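Local atomic coordinates of diadenosine tetraphosphatase, putative (PDB entry 2QJC), a protein that probably hydrolyses phosphoric ester or anhydride bonds, as a manganese-binding member of the calcineurin-like phosphoesterase family, and is putatively assigned to diadenosine tetraphosphate cleavage. Residues V24-G29 and V51-L56; D55-G60 and N81-L86. One frame throughout, in Å; residues are numbered along the deposited sequence.

Both contacts are buried and lie at the dinuclear manganese centre of the calcineurin-like fold, sharing Asp55 and Leu56. Interaction 1 is the deeper, its centre about 5 Å from the centre of the chain against about 11 Å for interaction 2. It joins the ends of strands 21-24 and 49-52 through backbone hydrogen bonds and three metal ligands. In interaction 2 the loop 55-60 meets the start of helix 81-91, and no backbone-to-backbone bond spans the gap: aspartate carboxylates take the amides instead. The two contacts meet at His28, whose ND1 is hydrogen-bonded to Val57 O and whose ring packs edge-to-face with His82.

Interaction 1: V24-G29 and V51-L56; sequences VGDIHG and VAVGDL. With MN (manganese (II) ion), chain B.
Two loops that leave neighbouring parallel strands meet here at a manganese ion, the metal-binding end of the calcineurin-like phosphoesterase fold. Residues 24-29 carry the family's GD-x-H motif (Gly25 to His28), and 51-56 the Gly54-Asp55 pair of the next conserved motif. Strand pairing is brief: Val24 bridges Ala52, with Val24 N bonded to Val51 O (2.9 Å) and Val53 N to Val24 O. Val53 then turns its side chain toward 24-29, setting CG2 against Gly25 C at 3.5 Å. Beyond this the chains separate enough for a water to donate to both Gly25 O and Gly54 O, and they rejoin where His28 N reaches Asp55 O (2.9 Å). Gly29 N binds Leu56 O from above its carbonyl plane.

These bonds fix the backbone beneath three metal ligands. Asp26 and Asp55 lie side by side with carboxylate planes 89° apart, and their OD2 atoms come within 3.1 Å because both bind the manganese. The negative charge gathered there is presumably offset by the metal. Asp26 OD1 accepts from His204 N and Asp55 OD1 from His82 N, which would restrain rotation of both carboxylates. With CG of His28 beside its own backbone N (chi1 -83°), the ring runs alongside Asp55, whose CB sits over one of its faces, while ND1 is held by Val57 O. The other ring nitrogen, NE2, coordinates the manganese at 2.5 Å, against 2.1 Å for Asp55 OD2.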
# COMPACT_ATOMS: atom_id res chain seq x y z
N VAL A 24 3.34 -2.65 -5.66
CA VAL A 24 4.46 -2.74 -4.72
C VAL A 24 4.13 -2.45 -3.25
O VAL A 24 3.27 -1.63 -2.94
CB VAL A 24 5.64 -1.82 -5.20
CG1 VAL A 24 5.12 -0.43 -5.50
CG2 VAL A 24 6.74 -1.77 -4.14
N GLY A 25 4.82 -3.17 -2.36
CA GLY A 25 4.62 -3.03 -0.92
C GLY A 25 5.20 -1.76 -0.33
O GLY A 25 5.70 -0.89 -1.06
N ASP A 26 5.14 -1.65 1.00
CA ASP A 26 5.63 -0.46 1.71
C ASP A 26 7.05 -0.06 1.29
O ASP A 26 7.99 -0.82 1.49
CB ASP A 26 5.56 -0.68 3.23
CG ASP A 26 4.14 -0.91 3.74
OD1 ASP A 26 3.40 -1.71 3.12
OD2 ASP A 26 3.75 -0.31 4.77
N ILE A 27 7.19 1.13 0.72
CA ILE A 27 8.49 1.63 0.28
C ILE A 27 9.26 2.38 1.38
O ILE A 27 10.47 2.20 1.54
CB ILE A 27 8.33 2.54 -0.97
CG1 ILE A 27 7.72 1.73 -2.12
CG2 ILE A 27 9.68 3.07 -1.39
CD1 ILE A 27 7.22 2.58 -3.29
N HIS A 28 8.56 3.22 2.13
CA HIS A 28 9.19 3.96 3.23
C HIS A 28 10.54 4.59 2.86
O HIS A 28 11.56 4.28 3.47
CB HIS A 28 9.37 3.04 4.45
CG HIS A 28 8.14 2.91 5.29
ND1 HIS A 28 7.52 4.00 5.88
CD2 HIS A 28 7.43 1.82 5.68
CE1 HIS A 28 6.48 3.58 6.58
NE2 HIS A 28 6.40 2.27 6.48
N GLY A 29 10.53 5.46 1.86
CA GLY A 29 11.75 6.14 1.45
C GLY A 29 12.92 5.30 0.95
O GLY A 29 14.03 5.83 0.83
N VAL A 51 1.47 0.58 -9.24
CA VAL A 51 0.57 0.98 -8.15
C VAL A 51 1.20 0.65 -6.79
O VAL A 51 1.55 -0.50 -6.53
CB VAL A 51 -0.80 0.26 -8.24
CG1 VAL A 51 -1.74 0.79 -7.18
CG2 VAL A 51 -1.40 0.42 -9.62
N ALA A 52 1.36 1.66 -5.94
CA ALA A 52 1.93 1.45 -4.60
C ALA A 52 0.82 1.24 -3.57
O ALA A 52 -0.30 1.71 -3.75
CB ALA A 52 2.78 2.66 -4.21
N VAL A 53 1.14 0.55 -2.48
CA VAL A 53 0.16 0.31 -1.42
C VAL A 53 0.20 1.42 -0.36
O VAL A 53 -0.52 1.37 0.64
CB VAL A 53 0.40 -1.06 -0.71
CG1 VAL A 53 0.32 -2.20 -1.74
CG2 VAL A 53 1.74 -1.05 0.02
N GLY A 54 1.03 2.43 -0.59
CA GLY A 54 1.11 3.52 0.36
C GLY A 54 2.29 3.40 1.31
O GLY A 54 3.02 2.41 1.27
N ASP A 55 2.46 4.40 2.17
CA ASP A 55 3.58 4.44 3.11
C ASP A 55 4.83 4.63 2.26
O ASP A 55 5.77 3.85 2.30
CB ASP A 55 3.65 3.13 3.92
CG ASP A 55 3.02 3.26 5.30
OD1 ASP A 55 2.24 4.21 5.51
OD2 ASP A 55 3.32 2.42 6.17
N LEU A 56 4.80 5.71 1.48
CA LEU A 56 5.89 6.07 0.60
C LEU A 56 7.02 6.76 1.35
O LEU A 56 8.18 6.74 0.91
CB LEU A 56 5.37 7.03 -0.48
CG LEU A 56 4.03 6.64 -1.10
CD1 LEU A 56 3.64 7.67 -2.15
CD2 LEU A 56 4.13 5.24 -1.71
MN MN B . 4.48 0.72 6.61
O HOH W 1 4.52 1.76 -0.98
O HOH W 2 5.71 -1.08 7.15

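Interaction 2: D55-G60 and N81-L86; sequences DLVNKG and NHDAKL. With MN (manganese (II) ion), chain B; PO4 (phosphate ion), chain D.
The loop 55-60 passes the first turn of helix 81-91 with Asp55 and His82 as the nearest pair, 5.4 Å between their CA atoms. Side-chain oxygens bind the backbone amides in both directions. Asp83 reaches back from the helix: its OD1 receives Leu56 N through the syn lone pair, while Asp55 N meets its OD2 at 2.7 Å from above the carboxylate plane. A second bond on OD2, from Gly80 N, is the third on this carboxylate and ties it to the residue before the helix. In return His82 N comes to Asp55 OD1 nearly along the C-O axis, at 3.0 Å. Here the Gly-Asp and Gly-Asn-His sequences of the calcineurin-like fold meet; Asn81 and Asp55 both ligate the second manganese, Asp55 bridging the two ions.

The His82 ring stands 73° to the Asp55 carboxylate, its edge toward OD1. Turned away from its own carbonyl carbon (chi1 -83°), the ring directs NE2 to phosphate O3 at 2.9 Å, with an N-H...O angle of 164°. That ion, also held by Arg162 and Tyr227, binds, through O4, the manganese held by Asp26, His28 and Asp55 and may mark the substrate phosphate site. Behind the polar groups, Val57 CG2 packs on Leu86 CD2 at 3.9 Å.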
# COMPACT_ATOMS: atom_id res chain seq x y z
N ASP A 55 2.46 4.40 2.17
CA ASP A 55 3.58 4.44 3.11
C ASP A 55 4.83 4.63 2.26
O ASP A 55 5.77 3.85 2.30
CB ASP A 55 3.65 3.13 3.92
CG ASP A 55 3.02 3.26 5.30
OD1 ASP A 55 2.24 4.21 5.51
OD2 ASP A 55 3.32 2.42 6.17
N LEU A 56 4.80 5.71 1.48
CA LEU A 56 5.89 6.07 0.60
C LEU A 56 7.02 6.76 1.35
O LEU A 56 8.18 6.74 0.91
CB LEU A 56 5.37 7.03 -0.48
CG LEU A 56 4.03 6.64 -1.10
CD1 LEU A 56 3.64 7.67 -2.15
CD2 LEU A 56 4.13 5.24 -1.71
N VAL A 57 6.68 7.36 2.49
CA VAL A 57 7.65 8.10 3.28
C VAL A 57 7.97 7.56 4.68
O VAL A 57 7.45 6.53 5.12
CB VAL A 57 7.17 9.56 3.45
CG1 VAL A 57 6.69 10.10 2.10
CG2 VAL A 57 6.04 9.62 4.47
N ASN A 58 8.84 8.30 5.37
CA ASN A 58 9.28 7.99 6.73
C ASN A 58 10.15 6.74 6.84
O ASN A 58 10.02 5.80 6.05
CB ASN A 58 8.05 7.87 7.64
CG ASN A 58 8.38 8.11 9.11
OD1 ASN A 58 9.30 8.87 9.43
ND2 ASN A 58 7.62 7.49 9.99
N LYS A 59 11.04 6.77 7.82
CA LYS A 59 11.98 5.68 8.13
C LYS A 59 13.14 5.51 7.15
O LYS A 59 14.29 5.36 7.57
CB LYS A 59 11.23 4.34 8.25
CG LYS A 59 9.94 4.36 9.08
CD LYS A 59 9.98 5.38 10.22
CE LYS A 59 11.10 5.11 11.23
NZ LYS A 59 11.06 6.10 12.36
N GLY A 60 12.84 5.51 5.86
CA GLY A 60 13.87 5.34 4.84
C GLY A 60 14.75 6.55 4.63
O GLY A 60 14.44 7.65 5.10
N ASN A 81 -0.89 5.02 6.19
CA ASN A 81 -1.13 5.80 7.42
C ASN A 81 0.03 6.71 7.78
O ASN A 81 -0.16 7.68 8.51
CB ASN A 81 -1.50 4.89 8.61
CG ASN A 81 -0.42 3.93 8.98
OD1 ASN A 81 -0.04 3.82 10.15
ND2 ASN A 81 0.08 3.20 7.99
N HIS A 82 1.23 6.42 7.29
CA HIS A 82 2.37 7.28 7.56
C HIS A 82 2.27 8.49 6.64
O HIS A 82 2.67 9.60 7.00
CB HIS A 82 3.68 6.54 7.33
CG HIS A 82 4.11 5.71 8.49
ND1 HIS A 82 4.93 6.19 9.49
CD2 HIS A 82 3.82 4.43 8.83
CE1 HIS A 82 5.13 5.24 10.39
NE2 HIS A 82 4.47 4.16 10.01
N ASP A 83 1.74 8.27 5.44
CA ASP A 83 1.55 9.36 4.50
C ASP A 83 0.49 10.27 5.11
O ASP A 83 0.64 11.50 5.12
CB ASP A 83 1.03 8.85 3.15
CG ASP A 83 1.96 7.86 2.49
OD1 ASP A 83 3.19 8.08 2.51
OD2 ASP A 83 1.44 6.86 1.94
N ALA A 84 -0.58 9.66 5.61
CA ALA A 84 -1.69 10.40 6.21
C ALA A 84 -1.29 11.23 7.42
O ALA A 84 -1.70 12.38 7.54
CB ALA A 84 -2.82 9.43 6.60
N LYS A 85 -0.49 10.65 8.32
CA LYS A 85 -0.07 11.38 9.52
C LYS A 85 0.85 12.53 9.16
O LYS A 85 0.83 13.57 9.83
CB LYS A 85 0.65 10.44 10.50
CG LYS A 85 -0.24 9.33 11.07
CD LYS A 85 0.50 8.51 12.13
CE LYS A 85 -0.28 7.27 12.52
NZ LYS A 85 -1.65 7.59 12.98
N LEU A 86 1.66 12.36 8.11
CA LEU A 86 2.57 13.43 7.69
C LEU A 86 1.77 14.61 7.16
O LEU A 86 2.05 15.76 7.51
CB LEU A 86 3.53 12.94 6.60
CG LEU A 86 4.55 13.98 6.10
CD1 LEU A 86 5.47 14.39 7.25
CD2 LEU A 86 5.36 13.40 4.95
MN MN B . 4.48 0.72 6.61
P PO4 D . 3.88 0.35 9.95
O1 PO4 D . 5.24 -0.50 9.71
O2 PO4 D . 2.78 -0.65 10.48
O3 PO4 D . 4.17 1.46 11.00
O4 PO4 D . 3.42 0.96 8.59
O HOH W 2 5.71 -1.08 7.15